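Local coordinates for protein transcriptional regulators (LACI-FAMILY TRANSCRIPTIONAL REGULATORY PROTEIN) (Corynebacterium glutamicum, PDB 3GYB) that probably acts as a LacI-family transcription factor that binds regulatory DNA and can carry a magnesium ion in its periplasmic-binding-protein-like domain, at residues A[137-140]-A[141-145]; A[217-220]-A[221-224]. One frame throughout, in Å; residues are numbered along the deposited sequence.

Contact 1 of 2, residues A[137-140]-A[141-145]; sequences SFEA and TMRAH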
# COMPACT_ATOMS: atom_id res chain seq x y z
N SER A 137 -6.06 14.97 -21.09
CA SER A 137 -5.23 16.14 -20.86
C SER A 137 -3.83 15.90 -21.41
O SER A 137 -3.21 16.80 -21.97
CB SER A 137 -5.16 16.46 -19.37
OG SER A 137 -4.33 17.58 -19.13
N PHE A 138 -3.32 14.68 -21.25
CA PHE A 138 -2.00 14.35 -21.79
C PHE A 138 -1.98 14.64 -23.29
O PHE A 138 -1.09 15.31 -23.80
CB PHE A 138 -1.68 12.87 -21.54
CG PHE A 138 -0.52 12.36 -22.36
CD1 PHE A 138 0.78 12.79 -22.09
CD2 PHE A 138 -0.73 11.46 -23.40
CE1 PHE A 138 1.85 12.32 -22.85
CE2 PHE A 138 0.34 10.99 -24.16
CZ PHE A 138 1.63 11.42 -23.89
N GLU A 139 -2.98 14.13 -24.00
CA GLU A 139 -3.04 14.33 -25.44
C GLU A 139 -3.21 15.79 -25.81
O GLU A 139 -2.54 16.28 -26.72
CB GLU A 139 -4.19 13.51 -26.06
CG GLU A 139 -3.98 12.00 -26.06
CD GLU A 139 -4.59 11.33 -27.28
OE1 GLU A 139 -5.69 11.74 -27.70
OE2 GLU A 139 -3.99 10.37 -27.81
N ALA A 140 -4.10 16.49 -25.12
CA ALA A 140 -4.34 17.90 -25.41
C ALA A 140 -3.09 18.74 -25.17
O ALA A 140 -2.78 19.65 -25.93
CB ALA A 140 -5.50 18.43 -24.57
N THR A 141 -2.38 18.43 -24.09
CA THR A 141 -1.17 19.18 -23.76
C THR A 141 -0.08 18.88 -24.78
O THR A 141 0.65 19.80 -25.18
CB THR A 141 -0.68 18.82 -22.36
OG1 THR A 141 -1.70 19.15 -21.41
CG2 THR A 141 0.59 19.60 -22.02
N MSE A 142 0.06 17.63 -25.19
CA MSE A 142 1.07 17.28 -26.18
C MSE A 142 0.79 18.04 -27.49
O MSE A 142 1.67 18.67 -28.04
CB MSE A 142 1.09 15.77 -26.45
CG MSE A 142 1.70 14.94 -25.33
SE MSE A 142 3.61 15.18 -25.09
CE MSE A 142 4.24 14.22 -26.65
N ARG A 143 -0.46 17.98 -27.95
CA ARG A 143 -0.83 18.68 -29.19
C ARG A 143 -0.75 20.19 -29.07
O ARG A 143 -0.47 20.89 -30.05
CB ARG A 143 -2.23 18.26 -29.64
CG ARG A 143 -2.32 16.80 -30.03
CD ARG A 143 -3.56 16.51 -30.86
NE ARG A 143 -3.57 15.12 -31.30
CZ ARG A 143 -4.02 14.11 -30.57
NH1 ARG A 143 -4.52 14.33 -29.36
NH2 ARG A 143 -3.95 12.87 -31.04
N ALA A 144 -1.00 20.71 -27.88
CA ALA A 144 -0.92 22.16 -27.68
C ALA A 144 0.51 22.61 -27.93
O ALA A 144 0.75 23.72 -28.42
CB ALA A 144 -1.34 22.52 -26.27
N HIS A 145 1.46 21.74 -27.60
CA HIS A 145 2.88 22.03 -27.77
C HIS A 145 3.48 21.49 -29.06
O HIS A 145 4.71 21.42 -29.20
CB HIS A 145 3.65 21.50 -26.55
CG HIS A 145 3.34 22.24 -25.29
ND1 HIS A 145 3.87 23.48 -25.01
CD2 HIS A 145 2.52 21.94 -24.26
CE1 HIS A 145 3.39 23.91 -23.86
NE2 HIS A 145 2.56 23.00 -23.38
O HOH W 1 -4.01 9.72 -30.38
O HOH W 2 -6.76 11.15 -30.06

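Contact 2 of 2, residues A[217-220]-A[221-224]; sequences AQTR and LINL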
# COMPACT_ATOMS: atom_id res chain seq x y z
N ALA A 217 5.92 6.52 -3.26
CA ALA A 217 6.67 7.49 -4.04
C ALA A 217 7.59 8.31 -3.14
O ALA A 217 8.64 8.78 -3.58
CB ALA A 217 5.71 8.43 -4.78
N GLN A 218 7.19 8.44 -1.88
CA GLN A 218 7.93 9.21 -0.88
C GLN A 218 9.15 8.50 -0.29
O GLN A 218 9.99 9.14 0.35
CB GLN A 218 6.99 9.59 0.26
CG GLN A 218 5.81 10.46 -0.15
CD GLN A 218 4.76 10.56 0.93
OE1 GLN A 218 5.09 10.67 2.11
NE2 GLN A 218 3.49 10.53 0.55
N THR A 219 9.24 7.19 -0.49
CA THR A 219 10.38 6.45 0.05
C THR A 219 11.69 6.79 -0.64
O THR A 219 11.71 7.20 -1.81
CB THR A 219 10.16 4.92 -0.06
OG1 THR A 219 10.08 4.55 -1.45
CG2 THR A 219 8.88 4.50 0.65
N ARG A 220 12.80 6.64 0.07
CA ARG A 220 14.10 6.91 -0.51
C ARG A 220 14.38 5.90 -1.62
O ARG A 220 14.98 6.23 -2.64
CB ARG A 220 15.20 6.81 0.55
CG ARG A 220 16.61 6.93 -0.02
CD ARG A 220 16.87 8.33 -0.56
NE ARG A 220 18.17 8.44 -1.22
CZ ARG A 220 18.41 8.07 -2.48
NH1 ARG A 220 17.44 7.57 -3.23
NH2 ARG A 220 19.62 8.22 -2.99
N LEU A 221 13.95 4.66 -1.42
CA LEU A 221 14.19 3.61 -2.41
C LEU A 221 13.56 3.92 -3.77
O LEU A 221 14.21 3.80 -4.81
CB LEU A 221 13.65 2.28 -1.90
CG LEU A 221 13.83 1.10 -2.87
CD1 LEU A 221 15.32 0.83 -3.05
CD2 LEU A 221 13.11 -0.13 -2.34
N ILE A 222 12.30 4.32 -3.76
CA ILE A 222 11.59 4.61 -5.00
C ILE A 222 11.83 6.06 -5.43
O ILE A 222 12.10 6.31 -6.61
CB ILE A 222 10.10 4.29 -4.82
CG1 ILE A 222 9.96 2.81 -4.44
CG2 ILE A 222 9.34 4.59 -6.09
CD1 ILE A 222 8.54 2.37 -4.13
N ASN A 223 11.73 6.99 -4.49
CA ASN A 223 12.00 8.40 -4.74
C ASN A 223 11.42 8.87 -6.08
O ASN A 223 12.12 9.42 -6.92
CB ASN A 223 13.52 8.60 -4.74
CG ASN A 223 13.93 10.04 -4.56
OD1 ASN A 223 13.32 10.78 -3.79
ND2 ASN A 223 14.99 10.45 -5.25
N LEU A 224 10.12 8.68 -6.22
CA LEU A 224 9.38 8.99 -7.45
C LEU A 224 8.87 10.42 -7.66
O LEU A 224 8.14 10.96 -6.82
CB LEU A 224 8.18 8.04 -7.52
CG LEU A 224 7.65 7.32 -8.77
CD1 LEU A 224 6.15 7.10 -8.56
CD2 LEU A 224 7.90 8.09 -10.05
O HOH W 3 12.47 10.45 -1.00

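Contact 1 of 2, residues A[137-140]-A[141-145]
Phe138 and Met142, one turn apart on helix 129-144, lie side by side and point the same way on the inner face of an amphipathic helix, the crossover of a beta-alpha-beta unit between strands 121-124 and 150-151. This is the tight part. Met142, a selenomethionine in the crystal, lays CG over one face of the Phe138 ring, 3.9 Å from the centroid, a CH-pi contact shifted toward the rim. Its SE is farther out and oblique, a Met-aromatic contact. With CG anti to the backbone N (chi1 165°), the Phe138 ring lies alongside Met142. Two large apolar groups suit the place, since both also reach Ile121 of the strand beneath, and the Phe138 ring meets His123. Next to them, buried Thr141 settles its hydroxyl within the helix: OG1 donates to Ser137 O at 2.8 Å, and Thr141 N binds the same oxygen, also at 2.8 Å, from the opposite face of its plane. Ser137 OG turns to Phe103 O instead.

The solvent side is looser. Glu139 and Arg143 run alongside each other, their carboxylate and guanidinium planes 83° apart, and Arg143 NH1 makes a salt bridge with Glu139 OE1 at 3.3 Å, its hydrogen bond weak but nearly straight. Such long charged chains suit a wet surface: one water donates to Glu139 OE2 at 2.7 Å and accepts from Arg143 NH2 at 3.2 Å.

Contact 2 of 2, residues A[217-220]-A[221-224]
The guanidinium of Arg220 and the carboxamide of Asn223 are the flat side-chain groups here, and they approach obliquely, NH1 lying 4.3 Å from ND2, with no bond between two donors. Each is occupied in another direction: Arg220 NE forms a salt bridge with Glu197 of the second subunit, while a water lies 2.9 Å from Asn223 OD1 and close to Gln218 O as well.

Backbone and hydroxyl bonds do the folding. Thr219 forms an ST motif: its OG1 accepts from Ile222 N at 3.2 Å, and its O accepts from Asn223 N at 2.7 Å. With chi1 at 63°, OG1 sits between the backbone N and the carbonyl carbon, where it faces the turn and also donates to Leu216 O. A threonine fits because its hydroxyl can accept and donate at once, though buried. OG1 also lies 3.4 Å from Ile222 CB. Asn223 ends the turn with a left-handed backbone, a conformation asparagine tolerates comparatively well. Leu224 N then meets a lone pair of Ala217 O in the carbonyl plane, at 3.0 Å, and Leu224 CB rests on Ala217 CB at 3.7 Å, the small alanine allowing this approach.

The turn thus carries the chain from helix 215-218 to strand 226-228, with Ile222 packed on Ile189 and Leu192 of helix 185-198 and Leu221 against Leu192 of the second subunit.

Contact 1 comes first along the chain and closes before contact 2 opens; their centres are 28 Å apart and their nearest atoms about 15 Å, so they do not touch. Both belong to the periplasmic-binding-protein-like domain and flank one run of beta strands, 226-228, 207-211, 179-182, 121-124 and 150-151. Residues 137-145 cover the last turns of helix 129-144 and the first residue beyond it, on the way to strand 150-151 at one edge within this chain, whereas 217-224 lead into strand 226-228. Contact 1 thus belongs to the outer side of the domain, away from the other subunit and the metal site; contact 2 belongs to the subunit interface, with the Ala217 side chain about 9 Å from the bound magnesium ion.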